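Local coordinates for inner membrane protein (Salmonella typhimurium LT2, PDB 2QJV) that probably acts as a sugar isomerase related to IolB, with a cupin fold that binds nickel, at residues 201-204 / 209-212; 165-170 / 239-244. The protein carries 2 engineered substitutions. All coordinates share one frame; numbering follows the deposited sequence.

Contact 1. Residues 201-204 / 209-212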
# COMPACT_ATOMS: atom_id res chain seq x y z
N GLN A 201 17.95 7.07 -0.52
CA GLN A 201 17.49 8.42 -0.12
C GLN A 201 16.20 8.25 0.69
O GLN A 201 15.32 7.49 0.31
CB GLN A 201 17.30 9.35 -1.31
CG GLN A 201 16.88 10.76 -0.89
CD GLN A 201 17.08 11.85 -1.93
OE1 GLN A 201 17.20 11.59 -3.13
NE2 GLN A 201 17.09 13.08 -1.46
N ARG A 202 16.12 8.91 1.84
CA ARG A 202 14.97 8.81 2.71
C ARG A 202 14.33 10.20 2.84
O ARG A 202 15.00 11.16 3.16
CB ARG A 202 15.38 8.27 4.08
CG ARG A 202 14.28 8.11 5.06
CD ARG A 202 14.80 8.00 6.46
NE ARG A 202 13.74 7.87 7.43
CZ ARG A 202 13.90 8.04 8.73
NH1 ARG A 202 15.07 8.45 9.24
NH2 ARG A 202 12.86 7.87 9.53
N VAL A 203 13.03 10.28 2.55
CA VAL A 203 12.23 11.49 2.73
C VAL A 203 11.25 11.26 3.89
O VAL A 203 10.41 10.37 3.86
CB VAL A 203 11.54 11.94 1.41
CG1 VAL A 203 10.67 13.18 1.66
CG2 VAL A 203 12.59 12.23 0.32
N TYR A 204 11.38 12.06 4.94
CA TYR A 204 10.59 11.85 6.14
C TYR A 204 10.32 13.12 6.97
O TYR A 204 11.14 14.04 7.02
CB TYR A 204 11.27 10.78 7.03
CG TYR A 204 12.62 11.19 7.66
CD1 TYR A 204 13.79 11.21 6.91
CD2 TYR A 204 12.70 11.57 9.01
CE1 TYR A 204 15.02 11.58 7.49
CE2 TYR A 204 13.90 11.91 9.58
CZ TYR A 204 15.08 11.90 8.80
OH TYR A 204 16.30 12.24 9.36
N SER A 209 4.70 10.70 9.47
CA SER A 209 3.46 10.59 8.68
C SER A 209 3.83 10.39 7.21
O SER A 209 3.10 9.77 6.45
CB SER A 209 2.53 11.80 8.90
OG SER A 209 3.05 12.99 8.33
N LEU A 210 4.99 10.95 6.83
CA LEU A 210 5.66 10.66 5.59
C LEU A 210 7.00 10.04 6.03
O LEU A 210 7.71 10.63 6.86
CB LEU A 210 5.89 11.92 4.73
CG LEU A 210 6.68 11.70 3.42
CD1 LEU A 210 5.96 10.72 2.46
CD2 LEU A 210 6.96 13.01 2.72
N ASP A 211 7.33 8.87 5.49
CA ASP A 211 8.62 8.22 5.77
C ASP A 211 8.85 7.19 4.67
O ASP A 211 8.39 6.06 4.75
CB ASP A 211 8.70 7.60 7.16
CG ASP A 211 10.12 7.16 7.54
OD1 ASP A 211 11.06 7.19 6.70
OD2 ASP A 211 10.29 6.77 8.71
N GLU A 212 9.54 7.63 3.63
CA GLU A 212 9.81 6.82 2.45
C GLU A 212 11.30 6.73 2.15
O GLU A 212 11.95 7.76 2.01
CB GLU A 212 9.12 7.44 1.21
CG GLU A 212 7.57 7.47 1.25
CD GLU A 212 6.94 6.08 1.18
OE1 GLU A 212 7.40 5.26 0.33
OE2 GLU A 212 6.00 5.79 1.95
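Val203 and Glu212 form an antiparallel hydrogen-bonded pair at the turn end of the beta hairpin of strands 198-204 and 211-217, and Tyr204 faces Asp211 as the non-hydrogen-bonded pair that follows, their CA atoms only about 4.1 Å apart. Two backbone bonds close the Val203 pair: Val203 N to Glu212 O at 2.8 Å, and Glu212 N to Val203 O at 2.9 Å. Arg202 has Asp211 at the edge of its guanidinium and the Tyr204 ring over one face. Arg202 runs extended from CG to NE and presents the NE side of its guanidinium to the carboxylate. There it holds both oxygens of Asp211, NE to OD1 at 2.9 Å and NH2 to OD2 also at 2.9 Å. Both oxygens lie in the guanidinium plane, but the carboxylate is turned 36° against it; OD1 is met on its syn side but 30° out of the carboxylate plane, and OD2 from further above it. With chi1 at 68°, Tyr204 CG sits between its own backbone N and carbonyl carbon, which swings the ring beneath the guanidinium: NH1 of Arg202 lies 3.4 Å above the ring plane, over its centre. Tyr204 OH reaches on to Glu257. A second subunit covers this group as well, with Tyr217 of that subunit bonding Arg202 NH1 and its Phe198 making a cation-pi contact with the same arginine. Away from the charges, Val203 CG1 touches Leu210 CD2 at 3.9 Å, beside the turn. Gripped by Asp211 along one side and layered on Tyr204, the guanidinium has its rotation fixed, and its charge is probably balanced by the carboxylate; the salt bridge therefore ties the two hairpin strands together diagonally, two residues off register, while presenting an ordered arginine to the neighbouring subunit.

Contact 2. Residues 165-170 / 239-244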
# COMPACT_ATOMS: atom_id res chain seq x y z
N THR A 165 27.50 10.51 3.49
CA THR A 165 26.10 10.94 3.60
C THR A 165 26.01 12.43 3.23
O THR A 165 26.81 13.22 3.71
CB THR A 165 25.55 10.72 5.03
OG1 THR A 165 26.06 9.50 5.57
CG2 THR A 165 24.01 10.73 5.03
N SER A 166 25.04 12.80 2.38
CA SER A 166 24.83 14.20 1.99
C SER A 166 23.36 14.59 2.23
O SER A 166 22.56 13.74 2.63
CB SER A 166 25.34 14.49 0.54
OG SER A 166 24.69 13.72 -0.41
N SER A 167 23.05 15.89 2.03
CA SER A 167 21.77 16.47 2.46
C SER A 167 21.57 16.07 3.97
O SER A 167 20.48 15.77 4.44
CB SER A 167 20.60 16.06 1.55
OG SER A 167 20.92 16.45 0.20
N TRP A 168 22.68 16.16 4.68
CA TRP A 168 22.82 15.64 6.01
C TRP A 168 23.84 16.50 6.74
O TRP A 168 24.86 16.83 6.17
CB TRP A 168 23.27 14.16 5.92
CG TRP A 168 23.54 13.52 7.23
CD1 TRP A 168 24.76 13.30 7.79
CD2 TRP A 168 22.57 13.03 8.16
NE1 TRP A 168 24.62 12.69 9.01
CE2 TRP A 168 23.28 12.50 9.27
CE3 TRP A 168 21.16 12.95 8.16
CZ2 TRP A 168 22.64 11.94 10.38
CZ3 TRP A 168 20.53 12.40 9.25
CH2 TRP A 168 21.26 11.89 10.36
N PRO A 169 23.60 16.86 8.02
CA PRO A 169 22.48 16.54 8.91
C PRO A 169 21.17 16.95 8.25
O PRO A 169 21.12 17.93 7.50
CB PRO A 169 22.74 17.37 10.16
CG PRO A 169 24.12 17.66 10.12
CD PRO A 169 24.56 17.73 8.70
N ALA A 170 20.15 16.15 8.54
CA ALA A 170 18.81 16.25 7.95
C ALA A 170 18.28 17.67 8.09
O ALA A 170 18.32 18.25 9.20
CB ALA A 170 17.88 15.23 8.66
N ASN A 239 28.39 9.23 -6.11
CA ASN A 239 27.11 9.86 -6.42
C ASN A 239 27.28 11.35 -6.79
O ASN A 239 28.24 12.01 -6.39
CB ASN A 239 26.15 9.65 -5.22
CG ASN A 239 24.78 10.35 -5.34
OD1 ASN A 239 24.53 11.27 -4.56
ND2 ASN A 239 23.87 9.91 -6.27
N TYR A 240 26.36 11.80 -7.62
CA TYR A 240 26.20 13.14 -8.05
C TYR A 240 24.69 13.39 -8.08
O TYR A 240 23.91 12.48 -8.40
CB TYR A 240 26.80 13.35 -9.45
CG TYR A 240 26.29 14.56 -10.20
CD1 TYR A 240 25.09 14.48 -10.93
CD2 TYR A 240 26.97 15.77 -10.19
CE1 TYR A 240 24.57 15.57 -11.60
CE2 TYR A 240 26.49 16.87 -10.91
CZ TYR A 240 25.28 16.76 -11.62
OH TYR A 240 24.74 17.81 -12.34
N TYR A 241 24.27 14.59 -7.70
CA TYR A 241 22.91 15.03 -7.98
C TYR A 241 22.81 16.51 -8.28
O TYR A 241 23.57 17.33 -7.76
CB TYR A 241 21.88 14.61 -6.90
CG TYR A 241 22.24 14.95 -5.47
CD1 TYR A 241 22.08 16.25 -4.96
CD2 TYR A 241 22.72 13.96 -4.60
CE1 TYR A 241 22.39 16.56 -3.66
CE2 TYR A 241 23.04 14.25 -3.30
CZ TYR A 241 22.87 15.56 -2.82
OH TYR A 241 23.16 15.85 -1.51
N LEU A 242 21.88 16.83 -9.20
CA LEU A 242 21.52 18.17 -9.58
C LEU A 242 20.16 18.45 -8.95
O LEU A 242 19.21 17.67 -9.15
CB LEU A 242 21.47 18.33 -11.10
CG LEU A 242 21.03 19.64 -11.71
CD1 LEU A 242 22.01 20.80 -11.39
CD2 LEU A 242 20.87 19.45 -13.24
N ASN A 243 20.10 19.51 -8.15
CA ASN A 243 18.88 19.94 -7.44
C ASN A 243 18.31 21.22 -7.98
O ASN A 243 19.05 22.14 -8.36
CB ASN A 243 19.11 20.22 -5.93
CG ASN A 243 19.67 19.04 -5.13
OD1 ASN A 243 20.64 19.20 -4.39
ND2 ASN A 243 19.08 17.91 -5.26
N VAL A 244 16.99 21.26 -8.03
CA VAL A 244 16.21 22.45 -8.37
C VAL A 244 15.27 22.73 -7.17
O VAL A 244 14.64 21.80 -6.62
CB VAL A 244 15.39 22.34 -9.70
CG1 VAL A 244 14.65 23.66 -10.04
CG2 VAL A 244 16.32 21.90 -10.87
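Tyr241 OH is hydrogen-bonded to two consecutive serine hydroxyls, Ser166 OG at 2.8 Å and Ser167 OG at 2.9 Å from it, although the hydrogen of Ser167 could go to Tyr241 or to another acceptor nearby. The two serines approach the phenol differently. Ser166 OG lies at the ring's edge, near its plane and on the CE2 side, 3.4 Å from Tyr241 CE2; Ser167 OG comes in obliquely, on the side of CE1. The backbone conformation changes sharply from the extended Ser166 to Ser167, whose phi and psi are both positive, and this bend at the end of strand 165-166 lets neighbouring residues aim their side chains at the same atom. Tyr241 projects from strand 238-246, and with chi1 at 51° its ring spans the gap to the other segment, across which the backbones stay well apart: the closest CA atoms, those of Ser166 and Asn239, are still 9.7 Å from each other. Further out, each serine has another hydroxyl partner, Thr160 for Ser166 and Tyr188 for Ser167, so the phenol belongs to a chain of five hydroxyls. The rings of Tyr188 and His190 also meet that of Tyr241, while Val158 and Val231 pack against it, probably limiting its movement. A bound nickel ion lies about 6 Å from the side chain of Ser167; His171, His173, Glu186 and His229 make up its site. This places the tyrosine and its serines close to the metal centre of the cupin domain. Since each hydroxyl can donate and accept hydrogen bonds, the network can satisfy the buried phenol with more than one arrangement of its hydrogens, and through Tyr241 it joins the edge of one sheet to the interior of the other close to the nickel site.

How the contacts relate
Along the chain the order is 165-170, 201-204, 209-212 and 239-244, so contact 1 falls wholly between the two halves of contact 2. Their centres are 15 Å apart. Strands 165-166, 198-204 and 211-217 belong to one antiparallel four-stranded sheet, with 231-233 between the first two; strand 238-246 belongs to the five-stranded sheet. Contact 1 thus closes a hairpin within the smaller sheet, whereas contact 2 links that sheet to its partner. They meet where Tyr204 OH packs on Ala170 CB, 3.5 Å away. Both segment pairs also touch the second subunit, so this sheet carries subunit contacts on one hand and borders the nickel site on the other.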